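Local structure of cryptic loci regulator 2 (Schizosaccharomyces pombe 972h-, 5IKJ) at residues S73-L78 with T235-S240; H229-D234 with K388-D393. The protein promotes transcriptional gene silencing in fission yeast heterochromatin as part of the SHREC complex, acting upstream of histone deacetylases and helping to position nucleosomes. All blocks are in the same frame, centred on the assembly; numbering follows the deposited sequence.

Both contacts are buried and share helix 214-237, which lends its last turns to each. Interaction 1 joins the end of that helix and the residues leaving it to the start of helix 75-82; interaction 2 joins residues 229-234 of the same helix to strand 387-390 and the turn that follows, in the SH3-like Clr2 region. Their centres lie 10 Å apart, and the helix connects them: Asp233, in a segment of interaction 2, bonds Thr237 of interaction 1. Each centres on a tryptophan whose NE1 donates across the interface, to the hydroxyl of Thr74 in interaction 1 and to a carboxylate in interaction 2. Neutral hydrogen bonds and aliphatic packing make up the first; the second uses that charged acceptor, a salt bridge and a sulfur-aromatic contact.

Interaction 1 of 2, residues S73-L78 with T235-S240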
loop_
_atom_site.group_PDB
_atom_site.type_symbol
_atom_site.label_atom_id
_atom_site.label_comp_id
_atom_site.label_asym_id
_atom_site.label_seq_id
_atom_site.Cartn_x
_atom_site.Cartn_y
_atom_site.Cartn_z
ATOM N N SER A 73 -1.090 2.974 -7.319
ATOM C CA SER A 73 -2.535 2.795 -7.259
ATOM C C SER A 73 -3.024 1.953 -8.429
ATOM O O SER A 73 -2.632 2.177 -9.579
ATOM C CB SER A 73 -3.243 4.147 -7.268
ATOM O OG SER A 73 -4.646 3.978 -7.140
ATOM N N THR A 74 -3.888 0.982 -8.131
ATOM C CA THR A 74 -4.607 0.229 -9.150
ATOM C C THR A 74 -6.109 0.465 -9.065
ATOM O O THR A 74 -6.879 -0.272 -9.693
ATOM C CB THR A 74 -4.303 -1.268 -9.030
ATOM O OG1 THR A 74 -4.880 -1.784 -7.824
ATOM C CG2 THR A 74 -2.798 -1.514 -9.015
ATOM N N GLN A 75 -6.545 1.473 -8.308
ATOM C CA GLN A 75 -7.974 1.734 -8.173
ATOM C C GLN A 75 -8.640 2.067 -9.501
ATOM O O GLN A 75 -9.792 1.644 -9.703
ATOM C CB GLN A 75 -8.203 2.862 -7.156
ATOM C CG GLN A 75 -7.715 2.541 -5.752
ATOM C CD GLN A 75 -8.244 1.217 -5.241
ATOM O OE1 GLN A 75 -9.443 0.946 -5.316
ATOM N NE2 GLN A 75 -7.349 0.375 -4.737
ATOM N N PRO A 76 -8.014 2.805 -10.422
ATOM C CA PRO A 76 -8.648 2.998 -11.736
ATOM C C PRO A 76 -8.950 1.694 -12.449
ATOM O O PRO A 76 -9.921 1.629 -13.213
ATOM C CB PRO A 76 -7.617 3.840 -12.499
ATOM C CG PRO A 76 -6.852 4.549 -11.439
ATOM C CD PRO A 76 -6.773 3.589 -10.290
ATOM N N ILE A 77 -8.152 0.650 -12.220
ATOM C CA ILE A 77 -8.418 -0.638 -12.851
ATOM C C ILE A 77 -9.675 -1.267 -12.264
ATOM O O ILE A 77 -10.507 -1.819 -12.994
ATOM C CB ILE A 77 -7.197 -1.567 -12.711
ATOM C CG1 ILE A 77 -5.985 -0.943 -13.410
ATOM C CG2 ILE A 77 -7.501 -2.946 -13.293
ATOM C CD1 ILE A 77 -4.700 -1.736 -13.271
ATOM N N LEU A 78 -9.839 -1.198 -10.940
ATOM C CA LEU A 78 -11.056 -1.720 -10.329
ATOM C C LEU A 78 -12.266 -0.887 -10.726
ATOM O O LEU A 78 -13.357 -1.429 -10.940
ATOM C CB LEU A 78 -10.913 -1.761 -8.805
ATOM C CG LEU A 78 -12.121 -2.331 -8.054
ATOM C CD1 LEU A 78 -12.341 -3.796 -8.410
ATOM C CD2 LEU A 78 -11.968 -2.168 -6.547
ATOM N N THR A 235 -5.700 -6.429 0.868
ATOM C CA THR A 235 -6.807 -6.545 1.807
ATOM C C THR A 235 -8.132 -6.008 1.283
ATOM O O THR A 235 -9.167 -6.294 1.894
ATOM C CB THR A 235 -6.478 -5.816 3.120
ATOM O OG1 THR A 235 -6.369 -4.409 2.877
ATOM C CG2 THR A 235 -5.170 -6.326 3.712
ATOM N N TYR A 236 -8.140 -5.252 0.184
ATOM C CA TYR A 236 -9.367 -4.635 -0.304
ATOM C C TYR A 236 -9.561 -4.855 -1.801
ATOM O O TYR A 236 -10.614 -5.340 -2.226
ATOM C CB TYR A 236 -9.359 -3.137 0.021
ATOM C CG TYR A 236 -10.474 -2.345 -0.625
ATOM C CD1 TYR A 236 -11.736 -2.285 -0.048
ATOM C CD2 TYR A 236 -10.258 -1.644 -1.803
ATOM C CE1 TYR A 236 -12.753 -1.558 -0.633
ATOM C CE2 TYR A 236 -11.270 -0.914 -2.395
ATOM C CZ TYR A 236 -12.515 -0.874 -1.807
ATOM O OH TYR A 236 -13.521 -0.147 -2.396
ATOM N N THR A 237 -8.555 -4.514 -2.608
ATOM C CA THR A 237 -8.738 -4.492 -4.058
ATOM C C THR A 237 -8.628 -5.888 -4.664
ATOM O O THR A 237 -9.560 -6.368 -5.318
ATOM C CB THR A 237 -7.715 -3.551 -4.698
ATOM O OG1 THR A 237 -7.472 -2.439 -3.825
ATOM C CG2 THR A 237 -8.234 -3.032 -6.028
ATOM N N TRP A 238 -7.491 -6.551 -4.464
ATOM C CA TRP A 238 -7.244 -7.885 -5.013
ATOM C C TRP A 238 -6.757 -8.805 -3.901
ATOM O O TRP A 238 -5.642 -9.334 -3.951
ATOM C CB TRP A 238 -6.231 -7.812 -6.155
ATOM C CG TRP A 238 -6.408 -6.615 -7.040
ATOM C CD1 TRP A 238 -5.641 -5.487 -7.055
ATOM C CD2 TRP A 238 -7.421 -6.423 -8.036
ATOM N NE1 TRP A 238 -6.110 -4.605 -7.999
ATOM C CE2 TRP A 238 -7.203 -5.157 -8.616
ATOM C CE3 TRP A 238 -8.490 -7.198 -8.494
ATOM C CZ2 TRP A 238 -8.013 -4.648 -9.628
ATOM C CZ3 TRP A 238 -9.294 -6.692 -9.501
ATOM C CH2 TRP A 238 -9.051 -5.429 -10.056
ATOM N N PRO A 239 -7.583 -9.023 -2.874
ATOM C CA PRO A 239 -7.090 -9.717 -1.674
ATOM C C PRO A 239 -6.893 -11.213 -1.848
ATOM O O PRO A 239 -6.013 -11.781 -1.191
ATOM C CB PRO A 239 -8.173 -9.411 -0.631
ATOM C CG PRO A 239 -9.411 -9.188 -1.435
ATOM C CD PRO A 239 -8.955 -8.516 -2.695
ATOM N N SER A 240 -7.684 -11.877 -2.690
ATOM C CA SER A 240 -7.579 -13.328 -2.845
ATOM C C SER A 240 -6.429 -13.604 -3.804
ATOM O O SER A 240 -6.619 -13.769 -5.011
ATOM C CB SER A 240 -8.892 -13.919 -3.344
ATOM O OG SER A 240 -8.974 -15.302 -3.042
#
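Two hydrogen bonds between uncharged side chains fasten Thr74 and Gln75 to the end of helix 214-237 and the first residue beyond it. Trp238 donates from NE1 to OG1 of Thr74 over 3.1 Å, and the oxygen lies almost in the indole plane, at the ring edge. Gln75 gives its amide NE2 to Thr237 OG1 at 3.0 Å, again nearly in the plane of the donor group, with an N-H...O angle of 158°. The glutamine chain reaches this hydroxyl by bending at chi2 (-52°), which also brings OE1 to the edge of the Tyr236 ring. Thr237 OG1 is held as well by Asp233 OD1, one turn back on the same helix, and the same carboxylate oxygen takes a weak bond from Thr74.

Apolar packing lies beside these bonds. Leu78 divides its methyls: CD1 comes within 4.0 Å of Trp238 CH2, while CD2 meets Thr237 CG2 at 3.9 Å. CG2 of Thr237 also sits over one face of the indole, off toward its rim. Ile77 crosses Trp238 at about a right angle, its CG2 4.1 Å from Trp238 CZ2. Leu266 of strand 255-266 touches Thr74, Ile77 and Trp238.

With polar groups bonded to one another and aliphatic carbons against the indole, the start of helix 75-82 is fixed by direction-specific bonds as well as burial, without a salt bridge between the two segments.

Interaction 2 of 2, residues H229-D234 with K388-D393; sequences HECKDD and KLWIND
Trp390 lays one indole face against the backbone of helix 214-237, with Cys231 CA 3.7 Å above the ring plane and the carbonyl oxygen of Glu230 over the same face, toward the rim. Cys231 adds its CB, 3.4 Å from Trp390 CE3, and an oblique sulfur-aromatic contact. With SG anti to the backbone N (chi1 -177°), Cys231 SG also reaches Ile391, 4.0 Å from CG1.

One hydrogen bond holds the ring, and a charged pair lies at its benzo edge. Trp390 NE1 donates to Asp234 OD2 at 2.8 Å, a bent bond (131°) that meets the anti side of the carboxylate, with the oxygen tilted out of the ring plane. Arg264 takes the other oxygen, OD1, in a salt bridge. Glu230 OE2 lies in the ring plane, 3.4 Å from Trp390 CZ2, and forms a salt bridge with Lys388 NZ, whose extended chain runs out from the strand. NZ also bonds the backbone of a neighbouring protein chain, as does Glu230 OE1.

The axes of 229-234 and 388-390 lie at 97°. After Trp390 a type II beta turn, with Asn392 at positive phi, joins strands 387-390 and 394-397 in the mixed sheet of the SH3-like Clr2 region.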
loop_
_atom_site.group_PDB
_atom_site.type_symbol
_atom_site.label_atom_id
_atom_site.label_comp_id
_atom_site.label_asym_id
_atom_site.label_seq_id
_atom_site.Cartn_x
_atom_site.Cartn_y
_atom_site.Cartn_z
ATOM N N HIS A 229 -0.800 1.225 -1.222
ATOM C CA HIS A 229 -1.595 0.577 -2.258
ATOM C C HIS A 229 -1.333 -0.922 -2.318
ATOM O O HIS A 229 -2.230 -1.690 -2.687
ATOM C CB HIS A 229 -1.322 1.234 -3.607
ATOM C CG HIS A 229 -2.005 2.554 -3.772
ATOM N ND1 HIS A 229 -3.373 2.672 -3.891
ATOM C CD2 HIS A 229 -1.514 3.815 -3.826
ATOM C CE1 HIS A 229 -3.696 3.947 -4.015
ATOM N NE2 HIS A 229 -2.585 4.662 -3.981
ATOM N N GLU A 230 -0.124 -1.362 -1.965
ATOM C CA GLU A 230 0.110 -2.793 -1.799
ATOM C C GLU A 230 -0.749 -3.348 -0.672
ATOM O O GLU A 230 -1.313 -4.444 -0.785
ATOM C CB GLU A 230 1.590 -3.058 -1.524
ATOM C CG GLU A 230 1.962 -4.533 -1.506
ATOM C CD GLU A 230 3.409 -4.765 -1.121
ATOM O OE1 GLU A 230 4.211 -3.809 -1.219
ATOM O OE2 GLU A 230 3.744 -5.900 -0.718
ATOM N N CYS A 231 -0.859 -2.600 0.426
ATOM C CA CYS A 231 -1.727 -2.996 1.528
ATOM C C CYS A 231 -3.183 -3.036 1.086
ATOM O O CYS A 231 -3.885 -4.033 1.293
ATOM C CB CYS A 231 -1.542 -2.016 2.686
ATOM S SG CYS A 231 -2.472 -2.419 4.158
ATOM N N LYS A 232 -3.653 -1.950 0.472
ATOM C CA LYS A 232 -5.037 -1.886 0.021
ATOM C C LYS A 232 -5.358 -3.028 -0.935
ATOM O O LYS A 232 -6.432 -3.633 -0.853
ATOM C CB LYS A 232 -5.295 -0.535 -0.646
ATOM C CG LYS A 232 -6.762 -0.198 -0.848
ATOM C CD LYS A 232 -6.921 1.213 -1.395
ATOM C CE LYS A 232 -8.370 1.540 -1.728
ATOM N NZ LYS A 232 -9.238 1.611 -0.518
ATOM N N ASP A 233 -4.433 -3.346 -1.844
ATOM C CA ASP A 233 -4.687 -4.419 -2.798
ATOM C C ASP A 233 -4.717 -5.778 -2.110
ATOM O O ASP A 233 -5.532 -6.638 -2.463
ATOM C CB ASP A 233 -3.631 -4.400 -3.905
ATOM C CG ASP A 233 -3.723 -3.163 -4.778
ATOM O OD1 ASP A 233 -4.759 -2.467 -4.723
ATOM O OD2 ASP A 233 -2.759 -2.889 -5.524
ATOM N N ASP A 234 -3.846 -5.989 -1.120
ATOM C CA ASP A 234 -3.792 -7.275 -0.432
ATOM C C ASP A 234 -4.966 -7.488 0.516
ATOM O O ASP A 234 -5.203 -8.625 0.938
ATOM C CB ASP A 234 -2.479 -7.397 0.346
ATOM C CG ASP A 234 -1.302 -7.748 -0.545
ATOM O OD1 ASP A 234 -1.464 -7.743 -1.785
ATOM O OD2 ASP A 234 -0.210 -8.027 -0.005
ATOM N N LYS A 388 2.782 -13.099 4.321
ATOM C CA LYS A 388 2.771 -11.668 4.581
ATOM C C LYS A 388 1.451 -11.290 5.238
ATOM O O LYS A 388 0.387 -11.762 4.825
ATOM C CB LYS A 388 2.947 -10.887 3.277
ATOM C CG LYS A 388 3.628 -9.535 3.412
ATOM C CD LYS A 388 3.849 -8.912 2.041
ATOM C CE LYS A 388 4.685 -7.644 2.115
ATOM N NZ LYS A 388 5.188 -7.244 0.772
ATOM N N LEU A 389 1.519 -10.438 6.259
ATOM C CA LEU A 389 0.334 -10.015 6.991
ATOM C C LEU A 389 0.281 -8.498 7.061
ATOM O O LEU A 389 1.311 -7.823 7.125
ATOM C CB LEU A 389 0.301 -10.604 8.405
ATOM C CG LEU A 389 -0.119 -12.072 8.488
ATOM C CD1 LEU A 389 0.150 -12.622 9.878
ATOM C CD2 LEU A 389 -1.592 -12.236 8.127
ATOM N N TRP A 390 -0.942 -7.972 7.052
ATOM C CA TRP A 390 -1.175 -6.539 6.987
ATOM C C TRP A 390 -2.199 -6.109 8.028
ATOM O O TRP A 390 -2.930 -6.924 8.599
ATOM C CB TRP A 390 -1.705 -6.110 5.614
ATOM C CG TRP A 390 -0.788 -6.316 4.436
ATOM C CD1 TRP A 390 -0.739 -7.410 3.612
ATOM C CD2 TRP A 390 0.178 -5.387 3.922
ATOM N NE1 TRP A 390 0.203 -7.221 2.631
ATOM C CE2 TRP A 390 0.781 -5.990 2.798
ATOM C CE3 TRP A 390 0.595 -4.109 4.305
ATOM C CZ2 TRP A 390 1.781 -5.358 2.058
ATOM C CZ3 TRP A 390 1.589 -3.485 3.569
ATOM C CH2 TRP A 390 2.169 -4.109 2.459
ATOM N N ILE A 391 -2.248 -4.797 8.254
ATOM C CA ILE A 391 -3.430 -4.186 8.842
ATOM C C ILE A 391 -4.565 -4.254 7.824
ATOM O O ILE A 391 -4.343 -4.174 6.608
ATOM C CB ILE A 391 -3.151 -2.734 9.272
ATOM C CG1 ILE A 391 -2.722 -1.885 8.069
ATOM C CG2 ILE A 391 -2.084 -2.704 10.364
ATOM C CD1 ILE A 391 -2.564 -0.404 8.371
ATOM N N ASN A 392 -5.791 -4.414 8.319
ATOM C CA ASN A 392 -6.993 -4.580 7.500
ATOM C C ASN A 392 -7.063 -5.985 6.918
ATOM O O ASN A 392 -7.938 -6.262 6.081
ATOM C CB ASN A 392 -7.060 -3.554 6.362
ATOM C CG ASN A 392 -8.467 -3.344 5.842
ATOM O OD1 ASN A 392 -9.418 -3.235 6.617
ATOM N ND2 ASN A 392 -8.609 -3.288 4.522
ATOM N N ASP A 393 -6.175 -6.880 7.335
ATOM C CA ASP A 393 -6.087 -8.234 6.811
ATOM C C ASP A 393 -6.869 -9.194 7.706
ATOM O O ASP A 393 -7.370 -8.826 8.771
ATOM C CB ASP A 393 -4.616 -8.651 6.710
ATOM C CG ASP A 393 -4.412 -9.920 5.911
ATOM O OD1 ASP A 393 -5.338 -10.329 5.176
ATOM O OD2 ASP A 393 -3.318 -10.509 6.017
#